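Local coordinates for protein S-adenosylmethionine tRNA ribosyltransferase (Rhodococcus sp., PDB 2NS0) that is of unknown function but probably adopts a helix-turn-helix-like fold of the DUF3253 family, at residues 9-14 / 32-37. Sequence-based numbering, arbitrary orientation.
Sequences EECIRA and RAVAPD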
ATOM      1  N   GLU A   9       1.862  -7.613  -2.095  1.00 17.49           N
ATOM      2  CA  GLU A   9       2.550  -6.795  -3.060  1.00 19.44           C
ATOM      3  C   GLU A   9       1.806  -6.718  -4.388  1.00 19.46           C
ATOM      4  O   GLU A   9       1.675  -5.637  -4.960  1.00 19.54           O
ATOM      5  CB  GLU A   9       4.014  -7.220  -3.211  1.00 18.72           C
ATOM      6  CG  GLU A   9       4.876  -6.842  -1.969  1.00 19.52           C
ATOM      7  CD  GLU A   9       6.197  -7.623  -1.911  1.00 22.84           C
ATOM      8  OE1 GLU A   9       6.688  -8.039  -2.989  1.00 28.17           O
ATOM      9  OE2 GLU A   9       6.726  -7.855  -0.799  1.00 25.33           O
ATOM     10  N   GLU A  10       1.336  -7.863  -4.868  1.00 19.87           N
ATOM     11  CA  GLU A  10       0.622  -7.980  -6.153  1.00 20.38           C
ATOM     12  C   GLU A  10      -0.698  -7.262  -6.087  1.00 19.81           C
ATOM     13  O   GLU A  10      -1.123  -6.666  -7.051  1.00 20.00           O
ATOM     14  CB  GLU A  10       0.403  -9.464  -6.509  1.00 20.69           C
ATOM     15  CG  GLU A  10      -0.780  -9.757  -7.476  1.00 23.39           C
ATOM     16  CD  GLU A  10      -0.629  -9.147  -8.873  1.00 27.95           C
ATOM     17  OE1 GLU A  10       0.412  -8.511  -9.143  1.00 31.47           O
ATOM     18  OE2 GLU A  10      -1.566  -9.307  -9.721  1.00 29.97           O
ATOM     19  N   CYS A  11      -1.337  -7.287  -4.921  1.00 20.48           N
ATOM     20  CA  CYS A  11      -2.593  -6.567  -4.728  1.00 19.94           C
ATOM     21  C   CYS A  11      -2.395  -5.046  -4.747  1.00 19.67           C
ATOM     22  O   CYS A  11      -3.193  -4.354  -5.378  1.00 20.50           O
ATOM     23  CB  CYS A  11      -3.284  -7.008  -3.442  1.00 19.83           C
ATOM     24  SG  CYS A  11      -4.853  -6.161  -3.210  1.00 22.94           S
ATOM     25  N   ILE A  12      -1.366  -4.525  -4.061  1.00 19.10           N
ATOM     26  CA  ILE A  12      -0.999  -3.090  -4.169  1.00 18.10           C
ATOM     27  C   ILE A  12      -0.828  -2.700  -5.637  1.00 19.09           C
ATOM     28  O   ILE A  12      -1.405  -1.686  -6.102  1.00 18.73           O
ATOM     29  CB  ILE A  12       0.280  -2.730  -3.360  1.00 18.93           C
ATOM     30  CG1 ILE A  12       0.016  -2.814  -1.860  1.00 17.69           C
ATOM     31  CG2 ILE A  12       0.765  -1.264  -3.670  1.00 19.34           C
ATOM     32  CD1 ILE A  12       1.282  -2.941  -0.985  1.00 17.17           C
ATOM     33  N   ARG A  13      -0.067  -3.503  -6.387  1.00 18.59           N
ATOM     34  CA  ARG A  13       0.192  -3.197  -7.825  1.00 19.53           C
ATOM     35  C   ARG A  13      -1.092  -3.239  -8.622  1.00 19.27           C
ATOM     36  O   ARG A  13      -1.340  -2.378  -9.431  1.00 21.07           O
ATOM     37  CB  ARG A  13       1.211  -4.143  -8.462  1.00 18.34           C
ATOM     38  CG  ARG A  13       2.609  -3.937  -7.922  1.00 19.83           C
ATOM     39  CD  ARG A  13       3.588  -4.804  -8.673  1.00 22.55           C
ATOM     40  NE  ARG A  13       4.915  -4.789  -8.083  1.00 20.59           N
ATOM     41  CZ  ARG A  13       5.522  -5.847  -7.566  1.00 24.79           C
ATOM     42  NH1 ARG A  13       4.895  -7.005  -7.518  1.00 29.39           N
ATOM     43  NH2 ARG A  13       6.759  -5.754  -7.085  1.00 23.86           N
ATOM     44  N   ALA A  14      -1.905  -4.241  -8.372  1.00 19.63           N
ATOM     45  CA  ALA A  14      -3.133  -4.440  -9.110  1.00 20.39           C
ATOM     46  C   ALA A  14      -4.083  -3.286  -8.859  1.00 21.06           C
ATOM     47  O   ALA A  14      -4.721  -2.806  -9.806  1.00 20.98           O
ATOM     48  CB  ALA A  14      -3.796  -5.745  -8.700  1.00 20.66           C
ATOM     49  N   ARG A  32      -8.969  -5.081   2.167  1.00 18.91           N
ATOM     50  CA  ARG A  32     -10.332  -5.454   1.799  1.00 19.68           C
ATOM     51  C   ARG A  32     -10.288  -6.269   0.516  1.00 19.29           C
ATOM     52  O   ARG A  32     -11.091  -7.154   0.319  1.00 18.64           O
ATOM     53  CB  ARG A  32     -11.257  -4.244   1.572  1.00 20.31           C
ATOM     54  CG  ARG A  32     -11.858  -3.543   2.837  1.00 22.31           C
ATOM     55  CD  ARG A  32     -12.905  -2.354   2.513  1.00 20.88           C
ATOM     56  NE  ARG A  32     -13.350  -1.672   3.746  1.00 25.24           N
ATOM     57  CZ  ARG A  32     -14.329  -2.106   4.569  1.00 31.04           C
ATOM     58  NH1 ARG A  32     -15.050  -3.223   4.328  1.00 30.75           N
ATOM     59  NH2 ARG A  32     -14.630  -1.407   5.650  1.00 32.78           N
ATOM     60  N   ALA A  33      -9.375  -5.945  -0.382  1.00 19.82           N
ATOM     61  CA  ALA A  33      -9.324  -6.684  -1.647  1.00 19.80           C
ATOM     62  C   ALA A  33      -8.866  -8.112  -1.390  1.00 20.03           C
ATOM     63  O   ALA A  33      -9.397  -8.997  -1.990  1.00 20.01           O
ATOM     64  CB  ALA A  33      -8.422  -6.001  -2.670  1.00 19.73           C
ATOM     65  N   VAL A  34      -7.889  -8.335  -0.502  1.00 20.56           N
ATOM     66  CA  VAL A  34      -7.439  -9.702  -0.168  1.00 21.01           C
ATOM     67  C   VAL A  34      -8.323 -10.453   0.838  1.00 20.83           C
ATOM     68  O   VAL A  34      -8.418 -11.655   0.751  1.00 20.95           O
ATOM     69  CB  VAL A  34      -5.940  -9.796   0.256  1.00 21.77           C
ATOM     70  CG1 VAL A  34      -5.014  -9.285  -0.877  1.00 22.82           C
ATOM     71  CG2 VAL A  34      -5.676  -9.012   1.509  1.00 22.77           C
ATOM     72  N   ALA A  35      -8.975  -9.744   1.771  1.00 19.97           N
ATOM     73  CA  ALA A  35      -9.706 -10.365   2.870  1.00 18.77           C
ATOM     74  C   ALA A  35     -10.958  -9.546   3.241  1.00 18.56           C
ATOM     75  O   ALA A  35     -11.071  -9.023   4.352  1.00 18.18           O
ATOM     76  CB  ALA A  35      -8.774 -10.556   4.098  1.00 19.17           C
ATOM     77  N   PRO A  36     -11.907  -9.457   2.315  1.00 18.26           N
ATOM     78  CA  PRO A  36     -13.081  -8.591   2.403  1.00 19.38           C
ATOM     79  C   PRO A  36     -13.900  -8.835   3.688  1.00 20.03           C
ATOM     80  O   PRO A  36     -14.427  -7.900   4.302  1.00 19.66           O
ATOM     81  CB  PRO A  36     -13.875  -8.959   1.144  1.00 18.79           C
ATOM     82  CG  PRO A  36     -13.394 -10.341   0.764  1.00 18.99           C
ATOM     83  CD  PRO A  36     -11.920 -10.249   1.076  1.00 19.23           C
ATOM     84  N   ASP A  37     -13.928 -10.088   4.099  1.00 20.72           N
ATOM     85  CA  ASP A  37     -14.696 -10.538   5.217  1.00 22.79           C
ATOM     86  C   ASP A  37     -13.950 -10.272   6.528  1.00 22.67           C
ATOM     87  O   ASP A  37     -14.541 -10.438   7.609  1.00 25.17           O
ATOM     88  CB  ASP A  37     -14.903 -12.052   5.086  1.00 23.76           C
ATOM     89  CG  ASP A  37     -15.879 -12.462   3.935  1.00 28.73           C
ATOM     90  OD1 ASP A  37     -16.186 -11.674   2.992  1.00 34.12           O
ATOM     91  OD2 ASP A  37     -16.338 -13.630   3.976  1.00 32.47           O
TER
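C11, in the middle of helix 5-18, faces the C-terminal end of helix 27-34, where A33 and V34 approach it; the closest CA atoms are those of C11 and V34, 7.4 Å apart. Segment 9-14 is helical throughout, with R13 N hydrogen-bonded to E9 O and A14 N to E10 O, whereas the second segment stays helical only to V34. At A35 phi swings to -146°, and the chain turns away through P36 and D37.

C11, A33 and V34 all direct their CB atoms toward the other segment. The thiol stands anti to the C11 backbone N (chi1 -179°), which extends it toward the other helix, and SG lies 3.6 Å from A33 CB. Cysteine suits this place as a short, polarisable side chain that packs on methyls without needing a hydrogen bond, and A33 because a lone methyl lets the sulfur come close. Branched V34 reaches over with CG1, 3.8 Å from C11 CB and 3.9 Å from C11 SG, while also packing on V3 and L42. V30, one turn back, continues the apolar seam, touching C11 and I12.

No hydrogen bond crosses between the segments, and only 99 Å² is buried. This end of the helix pairing therefore rests on van der Waals contact among small apolar groups, at the surface of a three-helix unit followed by a small antiparallel sheet, an arrangement consistent with a winged helix-turn-helix fold.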